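Local coordinates for protein N-alpha-acetyltransferase 30 (Saccharomyces cerevisiae, PDB 6YGA) that acetylates the N-terminal methionine of proteins such as the L-A virus GAG protein, as the catalytic subunit of the heterotrimeric NatC complex, at residues 118-121 with 122-125. Residues are numbered along the deposited sequence; the frame is centred on the assembly and turned at random.
Sequences ETEV and ENSA
Thr119, the buried residue near the end of strand 114-120, lies close to Asn123, its OG1 4.0 Å from Asn123 CB, and gives a weak hydrogen bond to Glu120 OE1. Glu120 makes the main side-chain link. Its chain bends at chi2 (88°), folding the carboxylate back so that OE1 takes a hydrogen bond from Asn123 ND2 at 3.1 Å. That bond is nearly straight at the hydrogen (164°) and lies close to the amide plane, yet it reaches OE1 from above the carboxylate plane. The two flat groups are 48° apart. OE1 thus takes the asparagine N-H and, weakly, the threonine hydroxyl. The backbone turns here too: Asn123 N donates to Glu120 O at 3.2 Å, closing a type I beta turn. At the second position of the turn, Val121 CG2 rests against the carboxylate end of Glu122, 3.6 Å from OE2, while Val121 also packs on Arg140 and Phe152. Asn123 sits at the N-cap of helix 124-131 and uses the other end of its amide, OD1, to accept from Ala126 N, so that its side chain ties the turn to the first turn of the helix at a strand-turn-helix junction of the GNAT fold.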
# COMPACT_ATOMS: atom_id res chain seq x y z
N GLU A 118 -6.38 9.70 10.59
CA GLU A 118 -5.99 8.34 10.22
C GLU A 118 -6.08 7.46 11.46
O GLU A 118 -5.80 7.91 12.57
CB GLU A 118 -4.57 8.30 9.65
CG GLU A 118 -4.35 9.19 8.44
CD GLU A 118 -3.57 10.44 8.76
OE1 GLU A 118 -3.22 10.64 9.95
OE2 GLU A 118 -3.31 11.23 7.83
N THR A 119 -6.47 6.21 11.25
CA THR A 119 -6.59 5.26 12.34
C THR A 119 -6.33 3.86 11.81
O THR A 119 -6.38 3.61 10.60
CB THR A 119 -7.96 5.35 13.02
OG1 THR A 119 -7.94 4.62 14.25
CG2 THR A 119 -9.04 4.78 12.12
N GLU A 120 -6.03 2.94 12.73
CA GLU A 120 -5.79 1.56 12.35
C GLU A 120 -7.09 0.89 11.94
O GLU A 120 -8.15 1.13 12.54
CB GLU A 120 -5.16 0.80 13.52
CG GLU A 120 -3.87 1.41 14.07
CD GLU A 120 -4.12 2.45 15.16
OE1 GLU A 120 -5.25 2.96 15.27
OE2 GLU A 120 -3.17 2.75 15.92
N VAL A 121 -7.02 0.03 10.92
CA VAL A 121 -8.20 -0.72 10.53
C VAL A 121 -8.57 -1.76 11.58
O VAL A 121 -9.72 -2.22 11.62
CB VAL A 121 -7.99 -1.40 9.16
CG1 VAL A 121 -7.41 -0.40 8.17
CG2 VAL A 121 -7.08 -2.61 9.29
N GLU A 122 -7.63 -2.13 12.44
CA GLU A 122 -7.87 -3.06 13.53
C GLU A 122 -8.32 -2.37 14.81
O GLU A 122 -8.64 -3.05 15.79
CB GLU A 122 -6.61 -3.89 13.81
CG GLU A 122 -5.95 -4.50 12.58
CD GLU A 122 -6.82 -5.56 11.90
OE1 GLU A 122 -7.78 -6.04 12.53
OE2 GLU A 122 -6.52 -5.91 10.74
N ASN A 123 -8.35 -1.03 14.83
CA ASN A 123 -8.76 -0.26 16.01
C ASN A 123 -10.27 -0.11 15.98
O ASN A 123 -10.82 0.90 15.52
CB ASN A 123 -8.04 1.08 16.04
CG ASN A 123 -8.12 1.75 17.39
OD1 ASN A 123 -9.06 1.53 18.16
ND2 ASN A 123 -7.13 2.59 17.69
N SER A 124 -10.96 -1.14 16.48
CA SER A 124 -12.42 -1.13 16.48
C SER A 124 -12.98 -0.00 17.33
O SER A 124 -13.95 0.65 16.95
CB SER A 124 -12.94 -2.48 16.97
OG SER A 124 -12.30 -3.55 16.30
N ALA A 125 -12.37 0.25 18.49
CA ALA A 125 -12.89 1.27 19.39
C ALA A 125 -12.79 2.66 18.77
O ALA A 125 -13.70 3.48 18.94
CB ALA A 125 -12.16 1.22 20.73